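Local coordinates for protein KLLA0E08119p (Kluyveromyces lactis, PDB 3VA7) that probably uses ATP and bicarbonate to carboxylate urea through its biotin cofactor, the first step in breaking urea down to ammonium and carbon dioxide, at residues P537-H542 with A588-R593; C556-A561 with I569-G574. One frame throughout, in Å; residues are numbered along the deposited sequence.

Contact 1 of 2, residues P537-H542 with A588-R593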
loop_
_atom_site.group_PDB
_atom_site.type_symbol
_atom_site.label_atom_id
_atom_site.label_comp_id
_atom_site.label_asym_id
_atom_site.label_seq_id
_atom_site.Cartn_x
_atom_site.Cartn_y
_atom_site.Cartn_z
ATOM N N PRO A 537 -6.437 -20.625 -4.024
ATOM C CA PRO A 537 -5.102 -20.734 -4.646
ATOM C C PRO A 537 -4.628 -22.167 -4.689
ATOM O O PRO A 537 -5.190 -22.990 -3.982
ATOM C CB PRO A 537 -4.224 -20.020 -3.626
ATOM C CG PRO A 537 -4.871 -20.370 -2.305
ATOM C CD PRO A 537 -6.343 -20.243 -2.597
ATOM N N LYS A 538 -3.605 -22.487 -5.471
ATOM C CA LYS A 538 -2.887 -23.726 -5.184
ATOM C C LYS A 538 -1.521 -23.334 -4.677
ATOM O O LYS A 538 -0.874 -22.481 -5.259
ATOM C CB LYS A 538 -2.866 -24.794 -6.328
ATOM C CG LYS A 538 -3.036 -24.331 -7.791
ATOM C CD LYS A 538 -3.963 -25.238 -8.721
ATOM C CE LYS A 538 -3.580 -26.758 -8.787
ATOM N NZ LYS A 538 -2.116 -27.084 -9.005
ATOM N N LEU A 539 -1.109 -23.930 -3.567
ATOM C CA LEU A 539 0.101 -23.517 -2.907
ATOM C C LEU A 539 1.107 -24.653 -2.791
ATOM O O LEU A 539 0.733 -25.768 -2.492
ATOM C CB LEU A 539 -0.226 -23.013 -1.500
ATOM C CG LEU A 539 -1.399 -22.053 -1.278
ATOM C CD1 LEU A 539 -1.552 -21.854 0.241
ATOM C CD2 LEU A 539 -1.185 -20.722 -2.028
ATOM N N LEU A 540 2.382 -24.356 -3.005
ATOM C CA LEU A 540 3.439 -25.312 -2.782
ATOM C C LEU A 540 4.113 -24.991 -1.456
ATOM O O LEU A 540 4.500 -23.868 -1.197
ATOM C CB LEU A 540 4.451 -25.275 -3.934
ATOM C CG LEU A 540 5.822 -25.994 -3.883
ATOM C CD1 LEU A 540 5.716 -27.390 -3.278
ATOM C CD2 LEU A 540 6.431 -26.077 -5.297
ATOM N N PHE A 541 4.238 -25.985 -0.604
ATOM C CA PHE A 541 4.824 -25.744 0.684
ATOM C C PHE A 541 6.283 -26.170 0.671
ATOM O O PHE A 541 6.601 -27.277 0.202
ATOM C CB PHE A 541 4.041 -26.490 1.752
ATOM C CG PHE A 541 2.871 -25.734 2.272
ATOM C CD1 PHE A 541 2.956 -25.042 3.478
ATOM C CD2 PHE A 541 1.685 -25.708 1.573
ATOM C CE1 PHE A 541 1.871 -24.347 3.968
ATOM C CE2 PHE A 541 0.589 -24.999 2.051
ATOM C CZ PHE A 541 0.677 -24.318 3.229
ATOM N N HIS A 542 7.154 -25.305 1.185
ATOM C CA HIS A 542 8.591 -25.526 1.084
ATOM C C HIS A 542 9.153 -25.980 2.386
ATOM O O HIS A 542 10.376 -26.164 2.561
ATOM C CB HIS A 542 9.287 -24.259 0.617
ATOM C CG HIS A 542 9.189 -24.085 -0.848
ATOM N ND1 HIS A 542 8.435 -23.092 -1.433
ATOM C CD2 HIS A 542 9.680 -24.839 -1.861
ATOM C CE1 HIS A 542 8.506 -23.207 -2.747
ATOM N NE2 HIS A 542 9.254 -24.260 -3.032
ATOM N N ALA A 588 -13.859 -18.739 2.311
ATOM C CA ALA A 588 -13.289 -19.695 3.260
ATOM C C ALA A 588 -11.944 -19.158 3.777
ATOM O O ALA A 588 -11.469 -18.135 3.275
ATOM C CB ALA A 588 -13.079 -21.043 2.600
ATOM N N TYR A 589 -11.326 -19.840 4.757
ATOM C CA TYR A 589 -10.132 -19.322 5.449
ATOM C C TYR A 589 -9.142 -20.365 5.624
ATOM O O TYR A 589 -9.454 -21.449 6.100
ATOM C CB TYR A 589 -10.471 -18.702 6.824
ATOM C CG TYR A 589 -11.326 -17.529 6.576
ATOM C CD1 TYR A 589 -12.716 -17.684 6.419
ATOM C CD2 TYR A 589 -10.740 -16.261 6.353
ATOM C CE1 TYR A 589 -13.510 -16.555 6.080
ATOM C CE2 TYR A 589 -11.522 -15.158 6.048
ATOM C CZ TYR A 589 -12.886 -15.303 5.872
ATOM O OH TYR A 589 -13.654 -14.188 5.570
ATOM N N LEU A 590 -7.921 -20.055 5.237
ATOM C CA LEU A 590 -6.875 -21.042 5.293
ATOM C C LEU A 590 -5.850 -20.657 6.309
ATOM O O LEU A 590 -5.097 -19.719 6.073
ATOM C CB LEU A 590 -6.238 -21.143 3.939
ATOM C CG LEU A 590 -4.888 -21.826 3.955
ATOM C CD1 LEU A 590 -5.025 -23.271 4.401
ATOM C CD2 LEU A 590 -4.387 -21.723 2.568
ATOM N N SER A 591 -5.801 -21.360 7.429
ATOM C CA SER A 591 -4.868 -20.994 8.482
ATOM C C SER A 591 -3.633 -21.871 8.476
ATOM O O SER A 591 -3.671 -22.970 7.974
ATOM C CB SER A 591 -5.551 -21.055 9.842
ATOM O OG SER A 591 -6.098 -22.335 10.090
ATOM N N ILE A 592 -2.542 -21.390 9.033
ATOM C CA ILE A 592 -1.269 -22.087 8.991
ATOM C C ILE A 592 -0.791 -21.935 10.403
ATOM O O ILE A 592 -0.836 -20.811 10.916
ATOM C CB ILE A 592 -0.196 -21.329 8.195
ATOM C CG1 ILE A 592 -0.664 -20.822 6.821
ATOM C CG2 ILE A 592 1.082 -22.100 8.153
ATOM C CD1 ILE A 592 -1.553 -21.712 6.071
ATOM N N ARG A 593 -0.391 -23.023 11.059
ATOM C CA ARG A 593 0.111 -22.929 12.427
ATOM C C ARG A 593 1.265 -21.904 12.482
ATOM O O ARG A 593 2.170 -21.952 11.658
ATOM C CB ARG A 593 0.549 -24.317 12.960
ATOM C CG ARG A 593 0.748 -24.339 14.487
ATOM C CD ARG A 593 1.404 -25.649 14.969
ATOM N NE ARG A 593 1.747 -25.670 16.389
ATOM C CZ ARG A 593 0.865 -25.573 17.394
ATOM N NH1 ARG A 593 -0.438 -25.421 17.135
ATOM N NH2 ARG A 593 1.287 -25.601 18.674
#
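Leu539 and Phe541 meet Leu590 and Ile592 in a buried, wholly apolar contact between two facing antiparallel sheets, a sandwich-like arrangement within the carboxyltransferase A and B region. Strand 538-541 belongs to a six-stranded sheet and strand 587-592 to a five-stranded one. The two strands run in roughly the same direction, but even the nearest alpha carbons, CA of Phe541 and CA of Ile592, stand 10.9 Å apart. No hydrogen bond bridges that gap, so side chains alone span it, burying a modest 128 Å² in total. The two leucines approach tip to tip, and different first torsions bring them there: CG of Leu539 lies anti to its carbonyl carbon (chi1 -46°), whereas CG of Leu590 lies anti to its amide nitrogen (chi1 163°). Their methyls, Leu539 CD1 and Leu590 CD2, come within 3.7 Å. Each leucine also packs within its own sheet, Leu539 on Phe478 and Val480, Leu590 on Leu530 and Ile532. Ile547 of strand 545-550 touches both Phe541 and Ile592. The aromatic ring does not offer its face to the isoleucine: Ile592 CD1 sits at the ring edge, near its plane, 4.5 Å from Phe541 CZ.

Contact 2 of 2, residues C556-A561 with I569-G574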
loop_
_atom_site.group_PDB
_atom_site.type_symbol
_atom_site.label_atom_id
_atom_site.label_comp_id
_atom_site.label_asym_id
_atom_site.label_seq_id
_atom_site.Cartn_x
_atom_site.Cartn_y
_atom_site.Cartn_z
ATOM N N CYS A 556 -11.080 -29.315 -1.112
ATOM C CA CYS A 556 -9.698 -29.049 -0.807
ATOM C C CYS A 556 -8.832 -30.290 -0.932
ATOM O O CYS A 556 -9.105 -31.345 -0.375
ATOM C CB CYS A 556 -9.506 -28.429 0.602
ATOM S SG CYS A 556 -10.654 -27.096 1.142
ATOM N N THR A 557 -7.723 -30.084 -1.615
ATOM C CA THR A 557 -6.809 -31.096 -2.077
ATOM C C THR A 557 -5.476 -30.997 -1.365
ATOM O O THR A 557 -4.928 -29.910 -1.262
ATOM C CB THR A 557 -6.543 -30.776 -3.553
ATOM O OG1 THR A 557 -7.433 -31.548 -4.346
ATOM C CG2 THR A 557 -5.017 -30.963 -3.993
ATOM N N LEU A 558 -4.944 -32.117 -0.897
ATOM C CA LEU A 558 -3.528 -32.204 -0.583
ATOM C C LEU A 558 -2.873 -33.337 -1.367
ATOM O O LEU A 558 -3.184 -34.547 -1.160
ATOM C CB LEU A 558 -3.267 -32.372 0.906
ATOM C CG LEU A 558 -1.789 -32.289 1.260
ATOM C CD1 LEU A 558 -1.382 -30.840 1.111
ATOM C CD2 LEU A 558 -1.479 -32.831 2.685
ATOM N N ASN A 559 -1.947 -32.925 -2.245
ATOM C CA ASN A 559 -1.334 -33.804 -3.241
ATOM C C ASN A 559 -2.447 -34.657 -3.853
ATOM O O ASN A 559 -2.305 -35.876 -4.016
ATOM C CB ASN A 559 -0.239 -34.678 -2.602
ATOM C CG ASN A 559 0.965 -33.882 -2.186
ATOM O OD1 ASN A 559 1.427 -33.023 -2.933
ATOM N ND2 ASN A 559 1.505 -34.176 -1.006
ATOM N N ASP A 560 -3.587 -34.010 -4.101
ATOM C CA ASP A 560 -4.708 -34.603 -4.845
ATOM C C ASP A 560 -5.737 -35.440 -4.086
ATOM O O ASP A 560 -6.818 -35.698 -4.614
ATOM C CB ASP A 560 -4.195 -35.335 -6.085
ATOM C CG ASP A 560 -3.683 -34.369 -7.129
ATOM O OD1 ASP A 560 -4.492 -33.534 -7.594
ATOM O OD2 ASP A 560 -2.471 -34.413 -7.454
ATOM N N ALA A 561 -5.421 -35.838 -2.862
ATOM C CA ALA A 561 -6.396 -36.484 -1.992
ATOM C C ALA A 561 -7.242 -35.423 -1.278
ATOM O O ALA A 561 -6.671 -34.580 -0.594
ATOM C CB ALA A 561 -5.688 -37.407 -0.963
ATOM N N ILE A 569 -4.871 -30.386 9.320
ATOM C CA ILE A 569 -4.093 -31.178 8.382
ATOM C C ILE A 569 -2.603 -30.917 8.449
ATOM O O ILE A 569 -2.187 -29.783 8.310
ATOM C CB ILE A 569 -4.570 -30.900 6.989
ATOM C CG1 ILE A 569 -6.027 -31.312 6.937
ATOM C CG2 ILE A 569 -3.691 -31.643 5.937
ATOM C CD1 ILE A 569 -6.840 -30.216 6.469
ATOM N N GLU A 570 -1.821 -31.988 8.636
ATOM C CA GLU A 570 -0.337 -31.975 8.620
ATOM C C GLU A 570 0.262 -31.959 7.197
ATOM O O GLU A 570 0.011 -32.853 6.410
ATOM C CB GLU A 570 0.215 -33.175 9.412
ATOM C CG GLU A 570 0.419 -32.944 10.943
ATOM C CD GLU A 570 0.333 -34.254 11.775
ATOM O OE1 GLU A 570 1.217 -34.482 12.660
ATOM O OE2 GLU A 570 -0.626 -35.058 11.539
ATOM N N VAL A 571 1.049 -30.931 6.876
ATOM C CA VAL A 571 1.564 -30.703 5.507
ATOM C C VAL A 571 3.060 -30.965 5.498
ATOM O O VAL A 571 3.771 -30.656 6.467
ATOM C CB VAL A 571 1.268 -29.253 4.988
ATOM C CG1 VAL A 571 2.029 -28.958 3.715
ATOM C CG2 VAL A 571 -0.221 -29.025 4.748
ATOM N N LYS A 572 3.552 -31.537 4.408
ATOM C CA LYS A 572 4.909 -32.084 4.463
ATOM C C LYS A 572 6.058 -31.194 3.943
ATOM O O LYS A 572 7.052 -31.003 4.654
ATOM C CB LYS A 572 4.972 -33.530 3.919
ATOM C CG LYS A 572 5.137 -34.586 5.036
ATOM C CD LYS A 572 5.059 -36.083 4.561
ATOM C CE LYS A 572 5.754 -36.380 3.206
ATOM N NZ LYS A 572 4.811 -36.207 2.046
ATOM N N ARG A 573 5.948 -30.665 2.734
ATOM C CA ARG A 573 7.133 -30.096 2.066
ATOM C C ARG A 573 7.257 -30.797 0.757
ATOM O O ARG A 573 7.482 -32.011 0.716
ATOM C CB ARG A 573 8.446 -30.267 2.834
ATOM C CG ARG A 573 9.655 -29.914 1.972
ATOM C CD ARG A 573 10.940 -29.849 2.764
ATOM N NE ARG A 573 12.035 -29.357 1.921
ATOM C CZ ARG A 573 13.347 -29.464 2.202
ATOM N NH1 ARG A 573 13.772 -30.075 3.322
ATOM N NH2 ARG A 573 14.251 -28.960 1.351
ATOM N N GLY A 574 7.097 -30.030 -0.313
ATOM C CA GLY A 574 6.741 -30.610 -1.587
ATOM C C GLY A 574 5.230 -30.791 -1.679
ATOM O O GLY A 574 4.721 -31.136 -2.737
#
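Leu558 and Ile569 pass alongside one another, their side chains running opposite ways, and the fork of the leucine decides what each methyl touches. With CG anti to the backbone nitrogen (chi1 -173°), Leu558 extends to strand 569-571. Its CD2 lies 4.1 Å from Ile569 CG2 and 4.0 Å from the carbonyl oxygen of Glu570; the other branch, CD1, rests 4.2 Å from Val571 CG2. One side chain thus touches three successive residues. Ile563 adds apolar cover to both Leu558 and Ile569.

Leu558 also opens a two-residue beta hairpin with a type I' turn, exchanging two backbone hydrogen bonds with Ala561. Within that turn Asn559 brings its OD1 to 3.8 Å from Gly574 O, with no hydrogen bond between the segments. Its bonds go just past that glycine: ND2 donates to Asp575 OD1, and OD1 accepts from the backbone nitrogen of Ile576, so the amide is held at both ends. Asp575 also accepts from the Lys572 nitrogen.

The axes of strands 556-558 and 569-571 come within 10.1 Å, their N-to-C directions 42° apart. Such spacing, bridged by apolar side chains, fits two facing antiparallel sheets meeting at the edge of a sandwich-like pair.

How the contacts relate
The two contacts illustrate how one pair of sheets can be joined at more than one depth. Their centres lie about 10 Å apart, and each links the same six-stranded and five-stranded antiparallel sheets: contact 1 in the buried interior, contact 2 near the surface, where 569-571 is an outermost strand. Along the chain they are nested, since 556-561 and 569-574 both fall between 537-542 and 588-593. Gly574 N probably donates to Phe541 O, 2.8 Å away, and Phe541 CG packs 3.6 Å from Val571 CG1, connecting the two contacts directly. Both lie in the carboxyltransferase A and B region of the urea carboxylase portion of a longer multifunctional protein.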